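Local coordinates for TRAP dicarboxylate ABC transporter, substrate-binding protein (Roseobacter denitrificans, PDB 4OVQ) that binds beta-D-glucuronate and probably serves as the periplasmic solute-binding component of a TRAP transporter, at residues 28-33 and 61-66; 94-99 and 128-133; 145-150 and 226-231. One frame throughout, in Å; residues are numbered along the deposited sequence.

Contact 1: 28-33 and 61-66; sequences GWNIHV and MFHGGT. With BDP (beta-D-glucopyranuronic acid), chain C.
Met61, present as selenomethionine, folds its bent chain back against Gly28, and its methyl CE lies 3.7 Å from Asn30 CB. A CB at position 28 would come too near the selenium, consistent with the glycine found there. At Phe62 the backbone takes over: Phe62 N donates to Gly28 O at 2.9 Å, and Phe62 O accepts from Asn30 N at 3.2 Å. These bonds join parallel strands; the Met61 side chain lies on one face of the sheet, those of Trp29 and Phe62 on the other. The pair belongs to the beta-alpha-beta unit of strand 25-29, helix 37-52 and strand 58-62. His63 then meets Asn30 by side chain, Asn30 ND2 donating almost straight to His63 ND1 at 3.0 Å. The bond lies in the amide plane yet is tilted from the ring plane, the two planes standing 79° apart. Asn30 reaches His63 because its CG is turned away from the backbone N (chi1 163°); helix 37-52 also engages both groups, through Thr39 to Asn30 ND2 and Asp43 to His63 NE2. Gly64 N gives a bent bond to His32 O at 2.7 Å. Gly65 N approaches Asn30 O in the carbonyl plane, on a lone pair, at 3.0 Å. Both glycines have positive phi within a type I' turn from His63 to Thr66. Across from the turn, the imidazole of His32 carries Ile31 CG2 over one face and uses its edge for the ligand, His32 NE2 donating to BDP O2 at 2.9 Å.

Contact 2: 94-99 and 128-133; sequences PLVPAA and AGMAEK
Val96 and Met130 have the closest CA atoms across the two segments, 6.0 Å apart. Residues 94-99 form an irregular passage after helix 89-92, although 97-99 have helical backbone angles, and they lie against helix 121-132. Lys133 N reaches both Gly129 O and Met130 O at the end of this segment, just before strand 135-141. Val96 points into the helix: its CG1, anti to the backbone N (chi1 -171°), rests 3.4 Å from Gly129 C, a close fit eased by the absence of a side chain on Gly129. The same methyl touches Met130 CG at 4.0 Å, while Ala99 CB meets that carbon at 4.2 Å. Beyond these contacts the buried Met130 side chain packs on Ile92, Ile135 and Pro137. Val96 CG2 turns to Lys133 CG, at 3.9 Å. The bent Lys133 chain slides past Leu95 in the opposite direction, Lys133 CB lying 4.0 Å from Leu95 CG, and its end is tied by a water that donates to Leu95 O at 2.6 Å and accepts from Lys133 NZ at 3.0 Å. An alanine in place of Lys133 keeps CB but would be likely to leave that water without its ammonium partner and to open a gap beside Leu95 O and Val96 CG2. With no direct hydrogen bond between the segments, cohesion here probably comes mainly from hydrocarbon contact, a single water bridge adding a polar link.

Contact 3: 145-150 and 226-231; sequences ARSFYN and LSQHLI. With BDP (beta-D-glucopyranuronic acid), chain C.
Arg146 N donates to Leu230 O at 2.8 Å, nearly straight, and the side chain of the same arginine faces the ligand with two more bonds. Arg146 NH1 donates to the ring oxygen BDP O5 at 3.0 Å, and Arg146 NH2 reaches the carboxylate oxygen BDP O6B, also at 3.0 Å, so that the edge of the guanidinium spans sugar ring and acid together. Its remaining nitrogen, NE, forms a salt bridge with Glu206, a second-shell carboxylate that also bonds to His229 NE2 and probably steadies the arginine's orientation. Arg167, also bonded to the ligand, is probably the counterpart of the carboxylate-binding arginine characteristic of TRAP solute-binding proteins, and Arg146 joins it in the pocket. Two serines tie the strands together: Gln228 N donates to Ser147 OG at 2.8 Å, and Phe148 N donates to Ser227 OG at 3.2 Å. Ser227 OG stands between its own backbone N and carbonyl carbon (chi1 47°), a setting from which it also bonds to His229 ND1. The strands involved, 146-150 and 223-230, are the central neighbours of the four-stranded sheet, and their short segments run at 128°, well short of antiparallel. Only Arg146 and Leu230 form a regular bridge; the neighbouring bond from His229 N to Arg146 O is weak. Arg146 O nevertheless sits over the centre of one face of the His229 ring. Phe148 covers the opposite face, the ring centroids 4.2 Å apart and the planes inclined by 31°. Next to the Arg146-Leu230 bridge, Ala145 CB touches Ile231 CG1 at 3.8 Å and Gln228 CB at 3.9 Å, while Leu230 CB lies beside Arg146 CD, and the Leu230 side chain reaches on to Phe174 and Met177 of helix 172-180.

Overall arrangement
The three contacts follow one another along the chain, each closing before the next opens, and their centres lie 23 to 25 Å apart without touching. Contact 1 joins strands 25-29 and 58-62 at one margin of the five-stranded sheet; contact 2 leads into strand 135-141 at the other. Contact 3 belongs to the separate four-stranded sheet and lies across the chain's centre from both. Glucuronate bridges contacts 1 and 3, whose nearest atoms are about 8 Å apart, as expected of a solute-binding protein that holds its ligand between two lobes. Contact 2 stands apart from the ligand, the side chain of Met130 being about 13 Å from it.

Contact 1: 28-33 and 61-66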
loop_
_atom_site.group_PDB
_atom_site.type_symbol
_atom_site.label_atom_id
_atom_site.label_comp_id
_atom_site.label_asym_id
_atom_site.label_seq_id
_atom_site.Cartn_x
_atom_site.Cartn_y
_atom_site.Cartn_z
ATOM N N GLY A 28 13.126 3.646 12.088
ATOM C CA GLY A 28 12.202 3.427 10.994
ATOM C C GLY A 28 11.158 2.360 11.266
ATOM O O GLY A 28 11.406 1.401 11.998
ATOM N N TRP A 29 9.994 2.525 10.639
ATOM C CA TRP A 29 8.874 1.592 10.765
ATOM C C TRP A 29 8.607 0.803 9.504
ATOM O O TRP A 29 8.642 1.359 8.386
ATOM C CB TRP A 29 7.614 2.390 11.147
ATOM C CG TRP A 29 6.343 1.663 11.376
ATOM C CD1 TRP A 29 5.810 1.321 12.597
ATOM C CD2 TRP A 29 5.380 1.250 10.391
ATOM N NE1 TRP A 29 4.613 0.697 12.417
ATOM C CE2 TRP A 29 4.317 0.635 11.081
ATOM C CE3 TRP A 29 5.330 1.313 8.991
ATOM C CZ2 TRP A 29 3.198 0.087 10.420
ATOM C CZ3 TRP A 29 4.246 0.751 8.332
ATOM C CH2 TRP A 29 3.161 0.197 9.049
ATOM N N ASN A 30 8.335 -0.477 9.673
ATOM C CA ASN A 30 7.844 -1.334 8.605
ATOM C C ASN A 30 6.913 -2.353 9.239
ATOM O O ASN A 30 7.218 -2.880 10.324
ATOM C CB ASN A 30 9.036 -2.023 7.899
ATOM C CG ASN A 30 8.629 -3.241 7.057
ATOM O OD1 ASN A 30 7.670 -3.189 6.316
ATOM N ND2 ASN A 30 9.388 -4.342 7.141
ATOM N N ILE A 31 5.785 -2.657 8.601
ATOM C CA ILE A 31 4.802 -3.565 9.195
ATOM C C ILE A 31 5.098 -5.043 8.947
ATOM O O ILE A 31 4.514 -5.900 9.616
ATOM C CB ILE A 31 3.365 -3.215 8.715
ATOM C CG1 ILE A 31 2.267 -3.684 9.685
ATOM C CG2 ILE A 31 3.122 -3.689 7.297
ATOM C CD1 ILE A 31 0.945 -2.869 9.488
ATOM N N HIS A 32 6.020 -5.352 8.029
ATOM C CA HIS A 32 6.149 -6.702 7.473
ATOM C C HIS A 32 7.083 -7.625 8.254
ATOM O O HIS A 32 7.864 -7.174 9.089
ATOM C CB HIS A 32 6.498 -6.655 5.980
ATOM C CG HIS A 32 5.374 -6.126 5.156
ATOM N ND1 HIS A 32 4.249 -6.876 4.886
ATOM C CD2 HIS A 32 5.162 -4.907 4.598
ATOM C CE1 HIS A 32 3.395 -6.146 4.194
ATOM N NE2 HIS A 32 3.924 -4.950 3.997
ATOM N N VAL A 33 6.983 -8.903 7.936
ATOM C CA VAL A 33 7.764 -9.930 8.630
ATOM C C VAL A 33 9.082 -10.216 7.952
ATOM O O VAL A 33 9.420 -9.579 6.950
ATOM C CB VAL A 33 6.980 -11.217 8.705
ATOM C CG1 VAL A 33 5.679 -10.981 9.456
ATOM C CG2 VAL A 33 6.717 -11.721 7.315
HETATM N N MSE A 61 15.785 -0.173 11.984
HETATM C CA MSE A 61 14.441 -0.615 11.629
HETATM C C MSE A 61 13.756 -1.411 12.735
HETATM O O MSE A 61 14.377 -2.235 13.402
HETATM C CB MSE A 61 14.473 -1.477 10.376
HETATM C CG MSE A 61 14.927 -0.744 9.095
HETATM SE SE MSE A 61 13.844 0.804 8.624
HETATM C CE MSE A 61 12.096 -0.090 8.709
ATOM N N PHE A 62 12.468 -1.131 12.899
ATOM C CA PHE A 62 11.570 -1.962 13.666
ATOM C C PHE A 62 10.550 -2.537 12.694
ATOM O O PHE A 62 9.588 -1.832 12.290
ATOM C CB PHE A 62 10.910 -1.113 14.756
ATOM C CG PHE A 62 11.893 -0.551 15.743
ATOM C CD1 PHE A 62 12.672 0.539 15.416
ATOM C CD2 PHE A 62 12.059 -1.128 16.992
ATOM C CE1 PHE A 62 13.594 1.055 16.298
ATOM C CE2 PHE A 62 12.978 -0.617 17.881
ATOM C CZ PHE A 62 13.749 0.474 17.534
ATOM N N HIS A 63 10.787 -3.767 12.267
ATOM C CA HIS A 63 9.914 -4.496 11.370
ATOM C C HIS A 63 8.735 -5.109 12.141
ATOM O O HIS A 63 8.641 -4.979 13.356
ATOM C CB HIS A 63 10.694 -5.600 10.674
ATOM C CG HIS A 63 11.886 -5.099 9.910
ATOM N ND1 HIS A 63 11.790 -4.149 8.918
ATOM C CD2 HIS A 63 13.191 -5.441 9.973
ATOM C CE1 HIS A 63 12.990 -3.902 8.422
ATOM N NE2 HIS A 63 13.855 -4.690 9.035
ATOM N N GLY A 64 7.865 -5.807 11.416
ATOM C CA GLY A 64 6.757 -6.502 12.050
ATOM C C GLY A 64 5.765 -5.610 12.768
ATOM O O GLY A 64 4.997 -6.120 13.585
ATOM N N GLY A 65 5.743 -4.299 12.506
ATOM C CA GLY A 65 4.736 -3.445 13.113
ATOM C C GLY A 65 4.828 -3.286 14.626
ATOM O O GLY A 65 3.882 -2.829 15.276
ATOM N N THR A 66 5.982 -3.640 15.186
ATOM C CA THR A 66 6.114 -3.679 16.649
ATOM C C THR A 66 6.042 -2.263 17.238
ATOM O O THR A 66 5.760 -2.089 18.424
ATOM C CB THR A 66 7.395 -4.441 17.097
ATOM O OG1 THR A 66 8.544 -3.697 16.708
ATOM C CG2 THR A 66 7.443 -5.874 16.461
HETATM C C1 BDP C . -0.218 -4.408 2.563
HETATM C C2 BDP C . 0.658 -3.196 2.745
HETATM C C3 BDP C . 0.723 -2.924 4.184
HETATM C C4 BDP C . -0.644 -2.675 4.727
HETATM C C5 BDP C . -1.540 -3.860 4.456
HETATM C C6 BDP C . -2.983 -3.649 4.944
HETATM O O2 BDP C . 1.987 -3.596 2.267
HETATM O O3 BDP C . 1.450 -1.643 4.294
HETATM O O4 BDP C . -0.567 -2.415 6.192
HETATM O O5 BDP C . -1.574 -4.171 3.070
HETATM O O6A BDP C . -3.180 -2.990 6.007
HETATM O O1 BDP C . -0.385 -4.766 1.222
HETATM O O6B BDP C . -3.844 -4.300 4.303
#

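Contact 2: 94-99 and 128-133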
loop_
_atom_site.group_PDB
_atom_site.type_symbol
_atom_site.label_atom_id
_atom_site.label_comp_id
_atom_site.label_asym_id
_atom_site.label_seq_id
_atom_site.Cartn_x
_atom_site.Cartn_y
_atom_site.Cartn_z
ATOM N N PRO A 94 -6.078 9.654 3.688
ATOM C CA PRO A 94 -6.952 10.547 4.474
ATOM C C PRO A 94 -6.222 11.819 4.929
ATOM O O PRO A 94 -6.889 12.831 5.155
ATOM C CB PRO A 94 -7.345 9.682 5.659
ATOM C CG PRO A 94 -7.326 8.231 5.076
ATOM C CD PRO A 94 -6.075 8.268 4.209
ATOM N N LEU A 95 -4.892 11.788 5.005
ATOM C CA LEU A 95 -4.092 12.946 5.409
ATOM C C LEU A 95 -3.745 13.876 4.228
ATOM O O LEU A 95 -3.580 15.093 4.411
ATOM C CB LEU A 95 -2.796 12.461 6.060
ATOM C CG LEU A 95 -1.698 13.506 6.309
ATOM C CD1 LEU A 95 -2.126 14.457 7.400
ATOM C CD2 LEU A 95 -0.355 12.868 6.670
ATOM N N VAL A 96 -3.619 13.298 3.031
ATOM C CA VAL A 96 -3.078 13.978 1.859
ATOM C C VAL A 96 -3.950 13.755 0.625
ATOM O O VAL A 96 -3.876 12.717 -0.014
ATOM C CB VAL A 96 -1.648 13.453 1.507
ATOM C CG1 VAL A 96 -1.001 14.305 0.436
ATOM C CG2 VAL A 96 -0.744 13.411 2.727
ATOM N N PRO A 97 -4.798 14.734 0.267
ATOM C CA PRO A 97 -5.740 14.580 -0.831
ATOM C C PRO A 97 -5.131 14.054 -2.115
ATOM O O PRO A 97 -5.748 13.226 -2.753
ATOM C CB PRO A 97 -6.252 16.014 -1.050
ATOM C CG PRO A 97 -6.142 16.640 0.281
ATOM C CD PRO A 97 -4.905 16.049 0.917
ATOM N N ALA A 98 -3.952 14.544 -2.499
ATOM C CA ALA A 98 -3.366 14.155 -3.784
ATOM C C ALA A 98 -2.944 12.697 -3.700
ATOM O O ALA A 98 -3.107 11.952 -4.659
ATOM C CB ALA A 98 -2.202 15.064 -4.181
ATOM N N ALA A 99 -2.424 12.282 -2.539
ATOM C CA ALA A 99 -1.994 10.894 -2.381
ATOM C C ALA A 99 -3.185 9.977 -2.416
ATOM O O ALA A 99 -3.097 8.822 -2.827
ATOM C CB ALA A 99 -1.238 10.703 -1.083
ATOM N N ALA A 128 4.411 16.496 -3.729
ATOM C CA ALA A 128 4.270 17.844 -3.249
ATOM C C ALA A 128 3.235 17.869 -2.145
ATOM O O ALA A 128 3.473 18.450 -1.095
ATOM C CB ALA A 128 3.873 18.768 -4.365
ATOM N N GLY A 129 2.101 17.206 -2.389
ATOM C CA GLY A 129 1.020 17.162 -1.421
ATOM C C GLY A 129 1.499 16.503 -0.143
ATOM O O GLY A 129 1.190 16.936 0.959
HETATM N N MSE A 130 2.288 15.452 -0.287
HETATM C CA MSE A 130 2.805 14.768 0.889
HETATM C C MSE A 130 3.756 15.655 1.671
HETATM O O MSE A 130 3.641 15.790 2.892
HETATM C CB MSE A 130 3.486 13.450 0.482
HETATM C CG MSE A 130 2.449 12.364 0.069
HETATM SE SE MSE A 130 3.368 10.717 -0.438
HETATM C CE MSE A 130 4.178 10.329 1.291
ATOM N N ALA A 131 4.703 16.265 0.958
ATOM C CA ALA A 131 5.696 17.123 1.576
ATOM C C ALA A 131 4.991 18.259 2.329
ATOM O O ALA A 131 5.394 18.617 3.440
ATOM C CB ALA A 131 6.651 17.670 0.506
ATOM N N GLU A 132 3.910 18.762 1.721
ATOM C CA GLU A 132 2.986 19.749 2.288
ATOM C C GLU A 132 2.389 19.362 3.656
ATOM O O GLU A 132 2.118 20.225 4.490
ATOM C CB GLU A 132 1.865 20.018 1.262
ATOM C CG GLU A 132 0.555 20.601 1.805
ATOM C CD GLU A 132 -0.542 20.694 0.732
ATOM O OE1 GLU A 132 -0.207 20.879 -0.460
ATOM O OE2 GLU A 132 -1.743 20.573 1.075
ATOM N N LYS A 133 2.182 18.065 3.877
ATOM C CA LYS A 133 1.747 17.549 5.178
ATOM C C LYS A 133 2.879 16.947 6.019
ATOM O O LYS A 133 2.620 16.166 6.931
ATOM C CB LYS A 133 0.654 16.487 4.993
ATOM C CG LYS A 133 -0.603 16.990 4.316
ATOM C CD LYS A 133 -1.400 17.955 5.194
ATOM C CE LYS A 133 -2.527 18.557 4.406
ATOM N NZ LYS A 133 -3.673 18.873 5.283
HETATM O O HOH W 1 -5.114 16.415 6.049
#

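Contact 3: 145-150 and 226-231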
loop_
_atom_site.group_PDB
_atom_site.type_symbol
_atom_site.label_atom_id
_atom_site.label_comp_id
_atom_site.label_asym_id
_atom_site.label_seq_id
_atom_site.Cartn_x
_atom_site.Cartn_y
_atom_site.Cartn_z
ATOM N N ALA A 145 -1.064 -5.671 -7.065
ATOM C CA ALA A 145 -2.505 -5.453 -7.008
ATOM C C ALA A 145 -3.130 -6.217 -5.841
ATOM O O ALA A 145 -2.742 -7.350 -5.542
ATOM C CB ALA A 145 -3.162 -5.890 -8.292
ATOM N N ARG A 146 -4.129 -5.587 -5.223
ATOM C CA ARG A 146 -4.915 -6.171 -4.153
ATOM C C ARG A 146 -6.181 -6.846 -4.703
ATOM O O ARG A 146 -6.877 -6.273 -5.535
ATOM C CB ARG A 146 -5.312 -5.071 -3.141
ATOM C CG ARG A 146 -4.153 -4.293 -2.600
ATOM C CD ARG A 146 -4.594 -3.129 -1.717
ATOM N NE ARG A 146 -5.242 -3.526 -0.479
ATOM C CZ ARG A 146 -4.640 -3.562 0.711
ATOM N NH1 ARG A 146 -3.331 -3.367 0.814
ATOM N NH2 ARG A 146 -5.338 -3.895 1.767
ATOM N N SER A 147 -6.453 -8.046 -4.217
ATOM C CA SER A 147 -7.639 -8.817 -4.589
ATOM C C SER A 147 -8.335 -9.411 -3.369
ATOM O O SER A 147 -7.719 -9.581 -2.316
ATOM C CB SER A 147 -7.252 -9.965 -5.510
ATOM O OG SER A 147 -6.793 -9.482 -6.759
ATOM N N PHE A 148 -9.615 -9.757 -3.534
ATOM C CA PHE A 148 -10.424 -10.255 -2.444
ATOM C C PHE A 148 -10.064 -11.669 -2.034
ATOM O O PHE A 148 -9.743 -12.525 -2.864
ATOM C CB PHE A 148 -11.920 -10.264 -2.825
ATOM C CG PHE A 148 -12.512 -8.899 -3.004
ATOM C CD1 PHE A 148 -12.626 -8.037 -1.927
ATOM C CD2 PHE A 148 -12.993 -8.484 -4.242
ATOM C CE1 PHE A 148 -13.188 -6.785 -2.091
ATOM C CE2 PHE A 148 -13.545 -7.248 -4.397
ATOM C CZ PHE A 148 -13.633 -6.388 -3.312
ATOM N N TYR A 149 -10.180 -11.941 -0.745
ATOM C CA TYR A 149 -10.140 -13.304 -0.264
ATOM C C TYR A 149 -11.138 -13.517 0.877
ATOM O O TYR A 149 -11.413 -12.606 1.650
ATOM C CB TYR A 149 -8.733 -13.717 0.162
ATOM C CG TYR A 149 -7.937 -12.771 1.055
ATOM C CD1 TYR A 149 -7.986 -12.874 2.420
ATOM C CD2 TYR A 149 -7.033 -11.874 0.503
ATOM C CE1 TYR A 149 -7.200 -12.075 3.236
ATOM C CE2 TYR A 149 -6.241 -11.051 1.296
ATOM C CZ TYR A 149 -6.329 -11.161 2.671
ATOM O OH TYR A 149 -5.526 -10.346 3.450
ATOM N N ASN A 150 -11.680 -14.728 0.977
ATOM C CA ASN A 150 -12.613 -15.068 2.043
ATOM C C ASN A 150 -12.667 -16.578 2.188
ATOM O O ASN A 150 -12.118 -17.297 1.356
ATOM C CB ASN A 150 -14.005 -14.495 1.794
ATOM C CG ASN A 150 -14.776 -15.271 0.737
ATOM O OD1 ASN A 150 -15.647 -16.082 1.070
ATOM N ND2 ASN A 150 -14.463 -15.025 -0.530
ATOM N N LEU A 226 -9.206 -12.921 -8.036
ATOM C CA LEU A 226 -8.354 -11.909 -8.654
ATOM C C LEU A 226 -9.097 -10.705 -9.214
ATOM O O LEU A 226 -9.075 -10.432 -10.421
ATOM C CB LEU A 226 -7.474 -12.539 -9.745
ATOM C CG LEU A 226 -6.410 -13.478 -9.170
ATOM C CD1 LEU A 226 -5.962 -14.536 -10.158
ATOM C CD2 LEU A 226 -5.197 -12.694 -8.688
ATOM N N SER A 227 -9.724 -9.962 -8.308
ATOM C CA SER A 227 -10.410 -8.724 -8.642
ATOM C C SER A 227 -9.424 -7.638 -9.013
ATOM O O SER A 227 -9.719 -6.780 -9.821
ATOM C CB SER A 227 -11.237 -8.269 -7.434
ATOM O OG SER A 227 -10.444 -8.336 -6.253
ATOM N N GLN A 228 -8.252 -7.648 -8.379
ATOM C CA GLN A 228 -7.249 -6.631 -8.645
ATOM C C GLN A 228 -7.863 -5.229 -8.674
ATOM O O GLN A 228 -7.595 -4.420 -9.558
ATOM C CB GLN A 228 -6.554 -6.948 -9.969
ATOM C CG GLN A 228 -5.817 -8.277 -9.936
ATOM C CD GLN A 228 -5.228 -8.663 -11.283
ATOM O OE1 GLN A 228 -5.786 -8.342 -12.334
ATOM N NE2 GLN A 228 -4.096 -9.354 -11.253
ATOM N N HIS A 229 -8.646 -4.941 -7.632
ATOM C CA HIS A 229 -9.465 -3.736 -7.546
ATOM C C HIS A 229 -8.700 -2.503 -7.085
ATOM O O HIS A 229 -9.150 -1.382 -7.318
ATOM C CB HIS A 229 -10.638 -3.976 -6.596
ATOM C CG HIS A 229 -10.228 -4.542 -5.270
ATOM N ND1 HIS A 229 -10.312 -5.884 -4.980
ATOM C CD2 HIS A 229 -9.706 -3.948 -4.172
ATOM C CE1 HIS A 229 -9.849 -6.096 -3.761
ATOM N NE2 HIS A 229 -9.467 -4.934 -3.255
ATOM N N LEU A 230 -7.566 -2.705 -6.407
ATOM C CA LEU A 230 -6.722 -1.602 -5.961
ATOM C C LEU A 230 -5.281 -1.915 -6.341
ATOM O O LEU A 230 -4.823 -3.068 -6.144
ATOM C CB LEU A 230 -6.833 -1.427 -4.442
ATOM C CG LEU A 230 -8.137 -0.783 -3.932
ATOM C CD1 LEU A 230 -8.315 -0.977 -2.423
ATOM C CD2 LEU A 230 -8.173 0.693 -4.294
ATOM N N ILE A 231 -4.579 -0.897 -6.863
ATOM C CA ILE A 231 -3.164 -0.992 -7.170
ATOM C C ILE A 231 -2.529 0.250 -6.538
ATOM O O ILE A 231 -2.561 1.344 -7.084
ATOM C CB ILE A 231 -2.940 -1.056 -8.696
ATOM C CG1 ILE A 231 -3.652 -2.274 -9.256
ATOM C CG2 ILE A 231 -1.462 -1.125 -9.011
ATOM C CD1 ILE A 231 -3.580 -2.370 -10.806
HETATM C C1 BDP C . -0.218 -4.408 2.563
HETATM C C2 BDP C . 0.658 -3.196 2.745
HETATM C C3 BDP C . 0.723 -2.924 4.184
HETATM C C4 BDP C . -0.644 -2.675 4.727
HETATM C C5 BDP C . -1.540 -3.860 4.456
HETATM C C6 BDP C . -2.983 -3.649 4.944
HETATM O O2 BDP C . 1.987 -3.596 2.267
HETATM O O3 BDP C . 1.450 -1.643 4.294
HETATM O O4 BDP C . -0.567 -2.415 6.192
HETATM O O5 BDP C . -1.574 -4.171 3.070
HETATM O O6A BDP C . -3.180 -2.990 6.007
HETATM O O1 BDP C . -0.385 -4.766 1.222
HETATM O O6B BDP C . -3.844 -4.300 4.303
#